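Local coordinates for protein putative peptidase (PDB 3CE2) that probably acts as a zinc-dependent oligopeptidase of the M3B family that cleaves small bioactive peptides, at residues Lys250-Ala253 with His254-Tyr257; Thr279-Thr282 with Asn283-Ile287; Arg262-Ser265 with Cys266-Ala270. All blocks are in the same frame, centred on the assembly; numbering follows the deposited sequence.

Contact 1: Lys250-Ala253 with His254-Tyr257; sequences KIQA and HVFY
His254 lies against Lys250 one helical turn earlier, and its imidazole can be followed outward from the backbone. Its CB sits 3.6 Å from Ile251 O. The next atom, CG, is anti to the carbonyl carbon (chi1 -62°), which folds the ring back along the helix over the preceding turn. There Lys250 O lies 3.8 Å above the plane of the His254 ring, over its centre. This same Lys250 O accepts the His254 N-H at 3.0 Å, so one carbonyl serves the amide and covers a ring face. ND1 is hydrogen-bonded to NE2 of His483 on helix 451-487, whose ring meets that of His254 nearly parallel. At the tip, CE1 is 3.8 Å from Lys250 CE. NE2 comes nearer to that methylene, at 3.3 Å. The Lys250 chain bends at chi2 (74°) to bring CE there, and its NZ stays 3.8 Å from His254 NE2. A charged ammonium so near would probably disfavour a further positive charge on the imidazole.

All this belongs to helix 240-260 of the M3 peptidase fold, which is largely helical. The i to i+4 backbone bonds continue from His254 to Tyr257. One residue on, Ile251 CG2 meets Val255 CG2 loosely, at 4.5 Å. Ile251 also packs on Ile482 and Ala486, with its side chain about 9 Å from that of His484, a zinc ligand together with His488. The Gln252 side chain runs alongside that of Val255, its OE1 nearest to Val255 CB. Farther along, Ala253 O lies at the edge of the Phe256 ring, in its plane. Tyr257 has Phe256 CD2 over one face of its ring, and both aromatic side chains lean on Leu171 and Ala174 of helix 165-174.

Contact 2: Thr279-Thr282 with Asn283-Ile287; sequences TVYT and NLIDI
Thr279, Val280, Tyr281 and Thr282 each offer a backbone carbonyl to the amide four residues on, in regular alpha-helical geometry, from Asn283 N to Thr279 O (2.7 Å) through to Asp286 N and Thr282 O (3.2 Å). This is helix 278-289 in the M3 peptidase fold. One side of it is packed into the protein and another faces outward.

On the inner side Tyr281 meets Ile285. CG of Tyr281 is anti to the backbone N (chi1 -174°), and the ring leaves the helix beside its own carbonyl. CD1 of Ile285 comes obliquely to the ring, 3.4 Å from Tyr281 CE2. The CG1 branch of Ile285 is extended at chi2 (161°), which carries CD1 out to the tyrosine. The phenol end is fixed elsewhere: Tyr281 OH is hydrogen-bonded to Ala476 O of helix 451-487. The rings of Phe533 and Tyr536 also meet this tyrosine. Leu284 lies on Val473 of helix 451-487 and on Ile592 of helix 590-607.

The outer side is polar. The Asn283 amide folds back over the preceding turn. ND2 then lies 3.0 Å from Thr279 O, but the angle is too poor for a hydrogen bond, and that carbonyl is held by the Asn283 backbone amide. Thr282 CG2 touches the same side chain, 3.9 Å from Asn283 OD1. Asp286 also folds back, toward Thr282 O. Carbonyl and carboxylate are both acceptors, so this approach is not a hydrogen bond. Both carboxylate oxygens lie near Thr282 O, OD2 of Asp286 at 3.3 Å, and OD2 is also 4.0 Å from the methyl CG2 of Thr282.

Contact 3: Arg262-Ser265 with Cys266-Ala270; sequences RYNS and CLQAA
Tyr263 lies flat against Ala269, and this is the close-packed part of the contact. Ala269 CA sits 3.5 Å from the Tyr263 ring centroid, only 9° off the ring normal, a CH-pi contact over the face. The methyl CB of Ala269 comes 3.4 Å from Tyr263 CD2. His161 stacks on the same tyrosine.

Between this packing and the polar side, Ser265 is the N-cap of helix 266-271. Its OG stands between its backbone N and carbonyl carbon (chi1 67°), which turns it into the helix's first turn. There OG accepts a weak bond from Gln268 N, 3.3 Å long but fairly straight. Ser265 O takes the next amide, Ala269 N, at 3.2 Å. Another amide at this helix start, Cys266 N, is bonded to Glu487 OE2 of helix 451-487.

The outer side is looser. Asn264 is exposed, and the extended Gln268 side chain reaches back across it. OE1 of Gln268 accepts a weak, bent bond from Asn264 N at 3.4 Å. It also approaches Asn264 CB. The two side-chain amide planes are turned 41° apart.

How the contacts relate
The chain runs through contact 1 on helix 240-260, then contact 3 in the turn that opens helix 266-271, then contact 2 on helix 278-289. Each lies within one continuous stretch, so none closes a long loop, and the three follow in series without nesting or crossing. Contact 3 touches both others. Cys266 SG packs 3.7 Å from Val255 N of contact 1, and Leu267 CD1 lies 3.5 Å from Tyr281 CD1 of contact 2. Contacts 1 and 2 do not touch; their nearest atoms are about 10 Å apart. The short helix 266-271 therefore bridges the two longer ones, and all three helices pack on helix 451-487.

Contact 1: Lys250-Ala253 with His254-Tyr257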
loop_
_atom_site.group_PDB
_atom_site.type_symbol
_atom_site.label_atom_id
_atom_site.label_comp_id
_atom_site.label_asym_id
_atom_site.label_seq_id
_atom_site.Cartn_x
_atom_site.Cartn_y
_atom_site.Cartn_z
ATOM N N LYS A 250 3.100 21.674 7.140
ATOM C CA LYS A 250 2.365 20.672 6.382
ATOM C C LYS A 250 0.893 20.648 6.817
ATOM O O LYS A 250 -0.024 20.812 6.002
ATOM C CB LYS A 250 2.990 19.285 6.585
ATOM C CG LYS A 250 2.407 18.177 5.713
ATOM C CD LYS A 250 2.870 18.297 4.266
ATOM C CE LYS A 250 1.991 17.478 3.314
ATOM N NZ LYS A 250 1.958 18.125 1.969
ATOM N N ILE A 251 0.656 20.460 8.105
ATOM C CA ILE A 251 -0.714 20.387 8.549
ATOM C C ILE A 251 -1.503 21.644 8.182
ATOM O O ILE A 251 -2.670 21.547 7.807
ATOM C CB ILE A 251 -0.820 20.170 10.039
ATOM C CG1 ILE A 251 -0.061 18.912 10.483
ATOM C CG2 ILE A 251 -2.286 20.172 10.469
ATOM C CD1 ILE A 251 -0.288 17.641 9.675
ATOM N N GLN A 252 -0.888 22.818 8.298
ATOM C CA GLN A 252 -1.571 24.053 7.925
ATOM C C GLN A 252 -1.811 24.060 6.420
ATOM O O GLN A 252 -2.773 24.646 5.934
ATOM C CB GLN A 252 -0.771 25.296 8.322
ATOM C CG GLN A 252 -0.925 25.755 9.784
ATOM C CD GLN A 252 -2.400 25.972 10.225
ATOM O OE1 GLN A 252 -3.229 26.578 9.507
ATOM N NE2 GLN A 252 -2.717 25.483 11.417
ATOM N N ALA A 253 -0.940 23.401 5.671
ATOM C CA ALA A 253 -1.180 23.251 4.244
ATOM C C ALA A 253 -2.501 22.508 4.006
ATOM O O ALA A 253 -3.344 22.963 3.236
ATOM C CB ALA A 253 -0.030 22.538 3.585
ATOM N N HIS A 254 -2.693 21.384 4.688
ATOM C CA HIS A 254 -3.925 20.639 4.522
ATOM C C HIS A 254 -5.118 21.478 4.917
ATOM O O HIS A 254 -6.143 21.461 4.232
ATOM C CB HIS A 254 -3.906 19.339 5.311
ATOM C CG HIS A 254 -2.830 18.410 4.875
ATOM N ND1 HIS A 254 -2.270 17.474 5.713
ATOM C CD2 HIS A 254 -2.177 18.305 3.697
ATOM C CE1 HIS A 254 -1.329 16.816 5.061
ATOM N NE2 HIS A 254 -1.248 17.304 3.835
ATOM N N VAL A 255 -4.980 22.237 5.998
ATOM C CA VAL A 255 -6.065 23.120 6.441
ATOM C C VAL A 255 -6.392 24.166 5.389
ATOM O O VAL A 255 -7.544 24.478 5.158
ATOM C CB VAL A 255 -5.721 23.806 7.744
ATOM C CG1 VAL A 255 -6.805 24.805 8.130
ATOM C CG2 VAL A 255 -5.531 22.766 8.824
ATOM N N PHE A 256 -5.367 24.685 4.735
ATOM C CA PHE A 256 -5.575 25.670 3.694
ATOM C C PHE A 256 -6.391 25.073 2.563
ATOM O O PHE A 256 -7.395 25.648 2.159
ATOM C CB PHE A 256 -4.229 26.182 3.191
ATOM C CG PHE A 256 -4.263 26.761 1.800
ATOM C CD1 PHE A 256 -4.731 28.051 1.574
ATOM C CD2 PHE A 256 -3.781 26.032 0.724
ATOM C CE1 PHE A 256 -4.727 28.598 0.308
ATOM C CE2 PHE A 256 -3.772 26.570 -0.555
ATOM C CZ PHE A 256 -4.256 27.853 -0.759
ATOM N N TYR A 257 -5.967 23.920 2.059
ATOM C CA TYR A 257 -6.662 23.280 0.947
ATOM C C TYR A 257 -8.077 22.826 1.333
ATOM O O TYR A 257 -9.012 22.967 0.558
ATOM C CB TYR A 257 -5.879 22.071 0.459
ATOM C CG TYR A 257 -4.707 22.330 -0.489
ATOM C CD1 TYR A 257 -4.901 22.947 -1.730
ATOM C CD2 TYR A 257 -3.412 21.884 -0.172
ATOM C CE1 TYR A 257 -3.835 23.137 -2.616
ATOM C CE2 TYR A 257 -2.338 22.074 -1.052
ATOM C CZ TYR A 257 -2.555 22.699 -2.271
ATOM O OH TYR A 257 -1.495 22.888 -3.154
#

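Contact 2: Thr279-Thr282 with Asn283-Ile287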
loop_
_atom_site.group_PDB
_atom_site.type_symbol
_atom_site.label_atom_id
_atom_site.label_comp_id
_atom_site.label_asym_id
_atom_site.label_seq_id
_atom_site.Cartn_x
_atom_site.Cartn_y
_atom_site.Cartn_z
ATOM N N THR A 279 -16.892 8.405 10.173
ATOM C CA THR A 279 -17.124 7.560 11.328
ATOM C C THR A 279 -16.329 6.269 11.232
ATOM O O THR A 279 -15.984 5.661 12.234
ATOM C CB THR A 279 -18.612 7.271 11.546
ATOM O OG1 THR A 279 -19.109 6.478 10.459
ATOM C CG2 THR A 279 -19.389 8.585 11.629
ATOM N N VAL A 280 -16.016 5.847 10.022
ATOM C CA VAL A 280 -15.277 4.610 9.886
ATOM C C VAL A 280 -13.868 4.846 10.426
ATOM O O VAL A 280 -13.318 4.033 11.187
ATOM C CB VAL A 280 -15.236 4.149 8.428
ATOM C CG1 VAL A 280 -14.349 2.941 8.282
ATOM C CG2 VAL A 280 -16.640 3.858 7.934
ATOM N N TYR A 281 -13.302 5.988 10.059
ATOM C CA TYR A 281 -11.964 6.327 10.501
ATOM C C TYR A 281 -12.022 6.451 12.020
ATOM O O TYR A 281 -11.305 5.780 12.773
ATOM C CB TYR A 281 -11.533 7.628 9.828
ATOM C CG TYR A 281 -10.107 8.056 10.064
ATOM C CD1 TYR A 281 -9.162 7.972 9.052
ATOM C CD2 TYR A 281 -9.714 8.590 11.297
ATOM C CE1 TYR A 281 -7.853 8.397 9.259
ATOM C CE2 TYR A 281 -8.413 9.015 11.523
ATOM C CZ TYR A 281 -7.475 8.925 10.502
ATOM O OH TYR A 281 -6.167 9.358 10.729
ATOM N N THR A 282 -12.957 7.269 12.456
ATOM C CA THR A 282 -13.155 7.529 13.850
ATOM C C THR A 282 -13.422 6.295 14.727
ATOM O O THR A 282 -12.864 6.185 15.805
ATOM C CB THR A 282 -14.183 8.614 13.935
ATOM O OG1 THR A 282 -13.455 9.838 14.032
ATOM C CG2 THR A 282 -15.142 8.445 15.104
ATOM N N ASN A 283 -14.215 5.338 14.261
ATOM C CA ASN A 283 -14.508 4.180 15.095
ATOM C C ASN A 283 -13.378 3.191 15.084
ATOM O O ASN A 283 -13.183 2.428 16.036
ATOM C CB ASN A 283 -15.816 3.502 14.676
ATOM C CG ASN A 283 -17.021 4.382 14.925
ATOM O OD1 ASN A 283 -17.047 5.166 15.887
ATOM N ND2 ASN A 283 -18.014 4.289 14.044
ATOM N N LEU A 284 -12.622 3.195 13.998
ATOM C CA LEU A 284 -11.464 2.341 13.934
ATOM C C LEU A 284 -10.560 2.726 15.095
ATOM O O LEU A 284 -10.128 1.874 15.874
ATOM C CB LEU A 284 -10.756 2.520 12.604
ATOM C CG LEU A 284 -9.413 1.801 12.552
ATOM C CD1 LEU A 284 -9.616 0.293 12.392
ATOM C CD2 LEU A 284 -8.555 2.417 11.427
ATOM N N ILE A 285 -10.305 4.020 15.241
ATOM C CA ILE A 285 -9.454 4.484 16.337
ATOM C C ILE A 285 -10.011 4.091 17.718
ATOM O O ILE A 285 -9.267 3.603 18.587
ATOM C CB ILE A 285 -9.257 6.011 16.289
ATOM C CG1 ILE A 285 -8.419 6.403 15.070
ATOM C CG2 ILE A 285 -8.582 6.488 17.563
ATOM C CD1 ILE A 285 -8.549 7.866 14.696
ATOM N N ASP A 286 -11.317 4.297 17.916
ATOM C CA ASP A 286 -11.927 4.024 19.207
ATOM C C ASP A 286 -11.857 2.532 19.507
ATOM O O ASP A 286 -11.379 2.121 20.576
ATOM C CB ASP A 286 -13.354 4.576 19.289
ATOM C CG ASP A 286 -13.423 6.109 18.991
ATOM O OD1 ASP A 286 -12.390 6.808 19.125
ATOM O OD2 ASP A 286 -14.507 6.632 18.611
ATOM N N ILE A 287 -12.285 1.705 18.564
ATOM C CA ILE A 287 -12.304 0.267 18.834
ATOM C C ILE A 287 -10.899 -0.260 19.091
ATOM O O ILE A 287 -10.686 -1.070 19.989
ATOM C CB ILE A 287 -13.014 -0.554 17.728
ATOM C CG1 ILE A 287 -14.466 -0.829 18.117
ATOM C CG2 ILE A 287 -12.403 -1.899 17.626
ATOM C CD1 ILE A 287 -15.402 0.396 18.041
#

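Contact 3: Arg262-Ser265 with Cys266-Ala270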
loop_
_atom_site.group_PDB
_atom_site.type_symbol
_atom_site.label_atom_id
_atom_site.label_comp_id
_atom_site.label_asym_id
_atom_site.label_seq_id
_atom_site.Cartn_x
_atom_site.Cartn_y
_atom_site.Cartn_z
ATOM N N ARG A 262 -14.286 23.682 0.452
ATOM C CA ARG A 262 -15.616 23.540 1.030
ATOM C C ARG A 262 -15.769 22.261 1.827
ATOM O O ARG A 262 -16.877 21.750 1.981
ATOM C CB ARG A 262 -16.729 23.689 -0.030
ATOM C CG ARG A 262 -16.865 25.121 -0.608
ATOM C CD ARG A 262 -18.265 25.435 -1.213
ATOM N NE ARG A 262 -18.454 24.971 -2.597
ATOM C CZ ARG A 262 -17.494 24.861 -3.525
ATOM N NH1 ARG A 262 -16.225 25.199 -3.255
ATOM N NH2 ARG A 262 -17.808 24.415 -4.744
ATOM N N TYR A 263 -14.661 21.757 2.361
ATOM C CA TYR A 263 -14.738 20.637 3.297
ATOM C C TYR A 263 -14.762 21.166 4.716
ATOM O O TYR A 263 -14.225 22.231 4.975
ATOM C CB TYR A 263 -13.556 19.678 3.139
ATOM C CG TYR A 263 -13.452 18.984 1.794
ATOM C CD1 TYR A 263 -14.309 17.929 1.443
ATOM C CD2 TYR A 263 -12.473 19.347 0.891
ATOM C CE1 TYR A 263 -14.193 17.292 0.210
ATOM C CE2 TYR A 263 -12.345 18.700 -0.334
ATOM C CZ TYR A 263 -13.205 17.687 -0.669
ATOM O OH TYR A 263 -13.049 17.077 -1.891
ATOM N N ASN A 264 -15.357 20.401 5.625
ATOM C CA ASN A 264 -15.502 20.780 7.023
ATOM C C ASN A 264 -14.349 20.379 7.927
ATOM O O ASN A 264 -14.399 20.611 9.138
ATOM C CB ASN A 264 -16.780 20.159 7.593
ATOM C CG ASN A 264 -18.030 20.822 7.061
ATOM O OD1 ASN A 264 -18.130 22.054 7.022
ATOM N ND2 ASN A 264 -18.996 20.011 6.646
ATOM N N SER A 265 -13.333 19.744 7.352
ATOM C CA SER A 265 -12.164 19.294 8.099
ATOM C C SER A 265 -11.261 18.609 7.098
ATOM O O SER A 265 -11.704 18.302 5.994
ATOM C CB SER A 265 -12.565 18.300 9.174
ATOM O OG SER A 265 -13.021 17.122 8.551
ATOM N N CYS A 266 -10.008 18.357 7.476
ATOM C CA CYS A 266 -9.029 17.802 6.539
ATOM C C CYS A 266 -9.296 16.338 6.306
ATOM O O CYS A 266 -9.109 15.839 5.190
ATOM C CB CYS A 266 -7.611 17.990 7.064
ATOM S SG CYS A 266 -7.255 19.697 7.451
ATOM N N LEU A 267 -9.731 15.662 7.372
ATOM C CA LEU A 267 -10.164 14.279 7.288
ATOM C C LEU A 267 -11.203 14.091 6.185
ATOM O O LEU A 267 -11.054 13.202 5.339
ATOM C CB LEU A 267 -10.726 13.805 8.625
ATOM C CG LEU A 267 -11.187 12.341 8.673
ATOM C CD1 LEU A 267 -10.034 11.327 8.530
ATOM C CD2 LEU A 267 -11.927 12.107 9.958
ATOM N N GLN A 268 -12.237 14.933 6.172
ATOM C CA GLN A 268 -13.307 14.799 5.159
ATOM C C GLN A 268 -12.743 15.066 3.799
ATOM O O GLN A 268 -13.143 14.433 2.831
ATOM C CB GLN A 268 -14.485 15.742 5.405
ATOM C CG GLN A 268 -15.318 15.386 6.638
ATOM C CD GLN A 268 -16.629 16.176 6.749
ATOM O OE1 GLN A 268 -16.688 17.365 6.417
ATOM N NE2 GLN A 268 -17.681 15.509 7.231
ATOM N N ALA A 269 -11.805 16.005 3.731
ATOM C CA ALA A 269 -11.135 16.303 2.467
ATOM C C ALA A 269 -10.421 15.075 1.923
ATOM O O ALA A 269 -10.484 14.794 0.737
ATOM C CB ALA A 269 -10.155 17.479 2.618
ATOM N N ALA A 270 -9.749 14.348 2.801
ATOM C CA ALA A 270 -9.001 13.161 2.403
ATOM C C ALA A 270 -9.872 11.929 2.159
ATOM O O ALA A 270 -9.514 11.062 1.377
ATOM C CB ALA A 270 -7.941 12.851 3.454
#